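Local coordinates for McyG protein (Microcystis aeruginosa PCC 7806, PDB 4R0M), which probably activates phenylpropanoid-type acids or phenylalanine as acyl-adenylates during microcystin assembly, through an adenylation domain coupled to a peptidyl carrier domain, at residues Y36-A41 / K79-I84; Y466-A471 / I483-P488. One frame throughout, in Å; residues are numbered along the deposited sequence.

Overall arrangement
Interactions 1 and 2 belong to separate parts of an adenylating enzyme of the ANL class. Interaction 1, between 36-41 and 79-84, joins strand 33-37, near one end of the large mixed sheet, to helix 80-93, which links two strands of the parallel four-stranded sheet. Interaction 2, between 466-471 and 483-488, pairs the two strands of a hairpin in the small C-terminal mixed sheet. Their centres lie 33 Å apart and their nearest atoms about 15 Å, so they do not touch. Residues 36-41 and 79-84 precede the first residue of the phenylalanyl-adenylate pocket in the chain, and none of the contacts described for 466-471 and 483-488 involves the ligand; both interactions are structural packing.

Interaction 1. Residues Y36-A41 / K79-I84; sequences YIRNDA and KNQDFI
Y36 lays its ring over the side chain of Q81, and this CH-pi contact dominates the meeting of strand and helix. CG of Q81 stands 3.9 Å from the centroid of the Y36 ring, over one face but displaced toward the rim. A bend at chi2 (94°) turns the Q81 amide back past CB of Y36, its plane only 23° from that of the ring. Glutamine suits this place because its flexible aliphatic stem can bend over the ring while its amide reaches R38. Apolar packing continues along the ring, where CE1 of Y36 meets CD1 of I84 at 3.6 Å; O of N80 lies obliquely by the same CE1 of Y36, at 3.2 Å. Beyond the tyrosine, the aliphatic part of R38 crosses Q81 at about a right angle, with CG of R38 3.3 Å from NE2 of Q81. No hydrogen bond spans the segments; tyrosine fills the interface with its ring while OH bonds to OE1 of Q46. Shortening Y36 to an alanine would probably deprive Q81 and I84 of the aromatic ring they pack on and Q46 of its hydroxyl partner. Helix 80-93 is the beta-alpha-beta crossover between parallel strands 72-76 and 96-99, here packed against strand 33-37 of the mixed sheet.

Interaction 2. Residues Y466-A471 / I483-P488; sequences YTAAFA and IITFSP
F470 holds CG between its backbone N and carbonyl carbon (chi1 58°), which swings the ring across the strand boundary onto I483. There CB of I483 lies over one ring face, 4.1 Å from the centroid, and its CG2, set anti to the backbone N, reaches CZ of F470 at 3.6 Å. A beta-branched isoleucine suits this spot, offering two carbons to one aromatic ring. T485 brings CG2 to the ring's edge, while its OG1 approaches CB of A468 at 3.4 Å; alanine lets the threonine come this near.

The backbones form an antiparallel ladder. A468 and T485 are a hydrogen-bonded pair, with A468 N to T485 O at 2.8 Å and T485 N to A468 O at 3.0 Å. F470 and I483 form the next such pair, and I483 N bonds F470 O at 2.8 Å. Between them A469 faces I484 as a non-hydrogen-bonded pair. Past the ladder, CB of Y466 packs on CB of S487 at 3.5 Å.

The hairpin lies between helices: A468, F470, I483 and T485 turn toward helix 536-545, whereas A469 and I484 meet helix 449-457 and I484 also helix 498-511. Strand 517-520 pairs with strand 479-486 along its other edge, completing the three-stranded sheet.

Interaction 1. Residues Y36-A41 / K79-I84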
loop_
_atom_site.group_PDB
_atom_site.type_symbol
_atom_site.label_atom_id
_atom_site.label_comp_id
_atom_site.label_asym_id
_atom_site.label_seq_id
_atom_site.Cartn_x
_atom_site.Cartn_y
_atom_site.Cartn_z
ATOM N N TYR A 36 14.854 11.854 7.234
ATOM C CA TYR A 36 14.704 10.463 7.649
ATOM C C TYR A 36 14.579 10.378 9.162
ATOM O O TYR A 36 15.471 10.825 9.891
ATOM C CB TYR A 36 15.908 9.626 7.213
ATOM C CG TYR A 36 16.210 9.637 5.734
ATOM C CD1 TYR A 36 15.531 8.795 4.855
ATOM C CD2 TYR A 36 17.205 10.469 5.216
ATOM C CE1 TYR A 36 15.822 8.791 3.499
ATOM C CE2 TYR A 36 17.502 10.475 3.861
ATOM C CZ TYR A 36 16.809 9.635 3.007
ATOM O OH TYR A 36 17.105 9.640 1.662
ATOM N N ILE A 37 13.472 9.811 9.630
ATOM C CA ILE A 37 13.329 9.480 11.046
ATOM C C ILE A 37 13.892 8.077 11.255
ATOM O O ILE A 37 13.512 7.140 10.557
ATOM C CB ILE A 37 11.857 9.539 11.523
ATOM C CG1 ILE A 37 11.179 10.852 11.093
ATOM C CG2 ILE A 37 11.760 9.325 13.031
ATOM C CD1 ILE A 37 11.777 12.121 11.668
ATOM N N ARG A 38 14.817 7.944 12.198
ATOM C CA ARG A 38 15.388 6.641 12.527
ATOM C C ARG A 38 14.534 5.929 13.576
ATOM O O ARG A 38 13.618 6.531 14.142
ATOM C CB ARG A 38 16.835 6.796 13.003
ATOM C CG ARG A 38 17.826 6.962 11.864
ATOM C CD ARG A 38 19.225 7.313 12.345
ATOM N NE ARG A 38 19.317 8.697 12.809
ATOM C CZ ARG A 38 20.332 9.517 12.543
ATOM N NH1 ARG A 38 21.349 9.112 11.794
ATOM N NH2 ARG A 38 20.321 10.756 13.016
ATOM N N ASN A 39 14.832 4.653 13.820
ATOM C CA ASN A 39 14.101 3.851 14.809
ATOM C C ASN A 39 14.147 4.418 16.228
ATOM O O ASN A 39 13.172 4.306 16.974
ATOM C CB ASN A 39 14.583 2.399 14.800
ATOM C CG ASN A 39 13.969 1.587 13.675
ATOM O OD1 ASN A 39 12.781 1.257 13.705
ATOM N ND2 ASN A 39 14.783 1.249 12.679
ATOM N N ASP A 40 15.273 5.036 16.588
ATOM C CA ASP A 40 15.425 5.681 17.895
ATOM C C ASP A 40 14.870 7.111 17.918
ATOM O O ASP A 40 15.160 7.883 18.836
ATOM C CB ASP A 40 16.893 5.650 18.353
ATOM C CG ASP A 40 17.838 6.351 17.383
ATOM O OD1 ASP A 40 17.382 6.872 16.341
ATOM O OD2 ASP A 40 19.054 6.377 17.668
ATOM N N ALA A 41 14.078 7.447 16.898
ATOM C CA ALA A 41 13.403 8.749 16.765
ATOM C C ALA A 41 14.327 9.962 16.548
ATOM O O ALA A 41 13.872 11.107 16.595
ATOM C CB ALA A 41 12.438 8.991 17.926
ATOM N N LYS A 79 16.736 -0.055 5.390
ATOM C CA LYS A 79 17.162 1.268 5.837
ATOM C C LYS A 79 16.787 2.343 4.815
ATOM O O LYS A 79 17.284 2.344 3.687
ATOM C CB LYS A 79 18.668 1.272 6.102
ATOM C CG LYS A 79 19.146 2.399 6.996
ATOM C CD LYS A 79 20.652 2.318 7.191
ATOM C CE LYS A 79 21.179 3.496 7.992
ATOM N NZ LYS A 79 22.663 3.431 8.095
ATOM N N ASN A 80 15.907 3.253 5.224
ATOM C CA ASN A 80 15.396 4.309 4.349
ATOM C C ASN A 80 16.469 5.250 3.791
ATOM O O ASN A 80 16.344 5.737 2.669
ATOM C CB ASN A 80 14.285 5.098 5.053
ATOM C CG ASN A 80 13.011 4.281 5.232
ATOM O OD1 ASN A 80 12.935 3.127 4.808
ATOM N ND2 ASN A 80 12.002 4.881 5.856
ATOM N N GLN A 81 17.522 5.481 4.574
ATOM C CA GLN A 81 18.652 6.320 4.159
ATOM C C GLN A 81 19.464 5.682 3.031
ATOM O O GLN A 81 20.276 6.354 2.390
ATOM C CB GLN A 81 19.577 6.625 5.344
ATOM C CG GLN A 81 18.930 7.398 6.486
ATOM C CD GLN A 81 18.381 6.494 7.582
ATOM O OE1 GLN A 81 17.455 5.704 7.362
ATOM N NE2 GLN A 81 18.950 6.615 8.778
ATOM N N ASP A 82 19.252 4.387 2.806
ATOM C CA ASP A 82 19.922 3.652 1.736
ATOM C C ASP A 82 19.000 3.413 0.548
ATOM O O ASP A 82 19.453 3.389 -0.597
ATOM C CB ASP A 82 20.438 2.307 2.251
ATOM C CG ASP A 82 21.696 2.436 3.087
ATOM O OD1 ASP A 82 22.219 3.564 3.225
ATOM O OD2 ASP A 82 22.166 1.397 3.602
ATOM N N PHE A 83 17.712 3.226 0.828
ATOM C CA PHE A 83 16.729 2.878 -0.198
ATOM C C PHE A 83 16.521 4.003 -1.214
ATOM O O PHE A 83 16.691 3.796 -2.415
ATOM C CB PHE A 83 15.396 2.483 0.452
ATOM C CG PHE A 83 14.351 2.014 -0.524
ATOM C CD1 PHE A 83 13.634 2.925 -1.301
ATOM C CD2 PHE A 83 14.063 0.660 -0.653
ATOM C CE1 PHE A 83 12.668 2.494 -2.197
ATOM C CE2 PHE A 83 13.094 0.223 -1.542
ATOM C CZ PHE A 83 12.396 1.141 -2.315
ATOM N N ILE A 84 16.155 5.185 -0.725
ATOM C CA ILE A 84 15.840 6.325 -1.594
ATOM C C ILE A 84 17.025 6.770 -2.478
ATOM O O ILE A 84 16.852 6.927 -3.688
ATOM C CB ILE A 84 15.221 7.502 -0.801
ATOM C CG1 ILE A 84 13.896 7.060 -0.161
ATOM C CG2 ILE A 84 14.985 8.701 -1.706
ATOM C CD1 ILE A 84 13.387 7.962 0.945
#

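Interaction 2. Residues Y466-A471 / I483-P488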
loop_
_atom_site.group_PDB
_atom_site.type_symbol
_atom_site.label_atom_id
_atom_site.label_comp_id
_atom_site.label_asym_id
_atom_site.label_seq_id
_atom_site.Cartn_x
_atom_site.Cartn_y
_atom_site.Cartn_z
ATOM N N TYR A 466 -5.671 -7.393 12.162
ATOM C CA TYR A 466 -5.417 -8.794 11.901
ATOM C C TYR A 466 -6.655 -9.605 11.609
ATOM O O TYR A 466 -6.651 -10.785 11.784
ATOM C CB TYR A 466 -4.705 -9.422 13.072
ATOM C CG TYR A 466 -3.392 -8.832 13.398
ATOM C CD1 TYR A 466 -2.270 -9.249 12.770
ATOM C CD2 TYR A 466 -3.276 -7.867 14.343
ATOM C CE1 TYR A 466 -1.063 -8.713 13.057
ATOM C CE2 TYR A 466 -2.069 -7.328 14.640
ATOM C CZ TYR A 466 -0.968 -7.770 13.989
ATOM O OH TYR A 466 0.237 -7.257 14.275
ATOM N N THR A 467 -7.730 -8.953 11.218
ATOM C CA THR A 467 -9.012 -9.585 11.107
ATOM C C THR A 467 -9.442 -9.721 9.673
ATOM O O THR A 467 -9.121 -8.909 8.888
ATOM C CB THR A 467 -10.049 -8.817 11.902
ATOM O OG1 THR A 467 -9.619 -8.721 13.240
ATOM C CG2 THR A 467 -11.313 -9.521 11.894
ATOM N N ALA A 468 -10.115 -10.802 9.329
ATOM C CA ALA A 468 -10.609 -11.032 7.973
ATOM C C ALA A 468 -11.953 -11.755 7.974
ATOM O O ALA A 468 -12.215 -12.605 8.828
ATOM C CB ALA A 468 -9.590 -11.813 7.159
ATOM N N ALA A 469 -12.800 -11.403 7.011
ATOM C CA ALA A 469 -14.078 -12.068 6.817
ATOM C C ALA A 469 -14.244 -12.451 5.349
ATOM O O ALA A 469 -14.153 -11.601 4.461
ATOM C CB ALA A 469 -15.217 -11.171 7.275
ATOM N N PHE A 470 -14.474 -13.738 5.102
ATOM C CA PHE A 470 -14.657 -14.251 3.743
ATOM C C PHE A 470 -15.625 -15.430 3.719
ATOM O O PHE A 470 -15.881 -16.054 4.752
ATOM C CB PHE A 470 -13.311 -14.642 3.114
ATOM C CG PHE A 470 -12.551 -15.677 3.894
ATOM C CD1 PHE A 470 -11.682 -15.300 4.915
ATOM C CD2 PHE A 470 -12.696 -17.031 3.608
ATOM C CE1 PHE A 470 -10.980 -16.253 5.637
ATOM C CE2 PHE A 470 -11.997 -17.988 4.328
ATOM C CZ PHE A 470 -11.134 -17.597 5.341
ATOM N N ALA A 471 -16.149 -15.731 2.534
ATOM C CA ALA A 471 -17.130 -16.799 2.362
ATOM C C ALA A 471 -16.629 -17.922 1.453
ATOM O O ALA A 471 -16.134 -17.666 0.352
ATOM C CB ALA A 471 -18.439 -16.232 1.830
ATOM N N ILE A 483 -16.564 -17.322 7.146
ATOM C CA ILE A 483 -15.393 -17.636 7.959
ATOM C C ILE A 483 -14.735 -16.349 8.441
ATOM O O ILE A 483 -14.528 -15.414 7.667
ATOM C CB ILE A 483 -14.377 -18.537 7.207
ATOM C CG1 ILE A 483 -14.996 -19.899 6.874
ATOM C CG2 ILE A 483 -13.126 -18.772 8.043
ATOM C CD1 ILE A 483 -15.810 -19.921 5.598
ATOM N N ILE A 484 -14.424 -16.319 9.733
ATOM C CA ILE A 484 -13.787 -15.174 10.357
ATOM C C ILE A 484 -12.461 -15.589 10.990
ATOM O O ILE A 484 -12.411 -16.499 11.821
ATOM C CB ILE A 484 -14.724 -14.508 11.393
ATOM C CG1 ILE A 484 -15.793 -13.682 10.669
ATOM C CG2 ILE A 484 -13.939 -13.639 12.370
ATOM C CD1 ILE A 484 -17.000 -13.330 11.513
ATOM N N THR A 485 -11.387 -14.931 10.565
ATOM C CA THR A 485 -10.072 -15.128 11.155
ATOM C C THR A 485 -9.647 -13.849 11.852
ATOM O O THR A 485 -9.963 -12.750 11.394
ATOM C CB THR A 485 -9.019 -15.512 10.100
ATOM O OG1 THR A 485 -9.005 -14.532 9.056
ATOM C CG2 THR A 485 -9.328 -16.885 9.503
ATOM N N PHE A 486 -8.940 -13.998 12.967
ATOM C CA PHE A 486 -8.515 -12.864 13.774
ATOM C C PHE A 486 -7.263 -13.221 14.572
ATOM O O PHE A 486 -6.851 -14.379 14.609
ATOM C CB PHE A 486 -9.648 -12.431 14.717
ATOM C CG PHE A 486 -9.787 -13.296 15.940
ATOM C CD1 PHE A 486 -10.401 -14.541 15.865
ATOM C CD2 PHE A 486 -9.300 -12.864 17.170
ATOM C CE1 PHE A 486 -10.525 -15.340 16.991
ATOM C CE2 PHE A 486 -9.419 -13.660 18.299
ATOM C CZ PHE A 486 -10.033 -14.899 18.209
ATOM N N SER A 487 -6.664 -12.215 15.201
ATOM C CA SER A 487 -5.569 -12.429 16.133
ATOM C C SER A 487 -5.968 -11.884 17.501
ATOM O O SER A 487 -6.522 -10.786 17.586
ATOM C CB SER A 487 -4.292 -11.752 15.636
ATOM O OG SER A 487 -3.189 -12.077 16.461
ATOM N N PRO A 488 -5.704 -12.655 18.575
ATOM C CA PRO A 488 -6.104 -12.241 19.921
ATOM C C PRO A 488 -5.236 -11.115 20.472
ATOM O O PRO A 488 -4.024 -11.092 20.241
ATOM C CB PRO A 488 -5.913 -13.513 20.765
ATOM C CG PRO A 488 -5.646 -14.619 19.796
ATOM C CD PRO A 488 -5.046 -13.971 18.589
#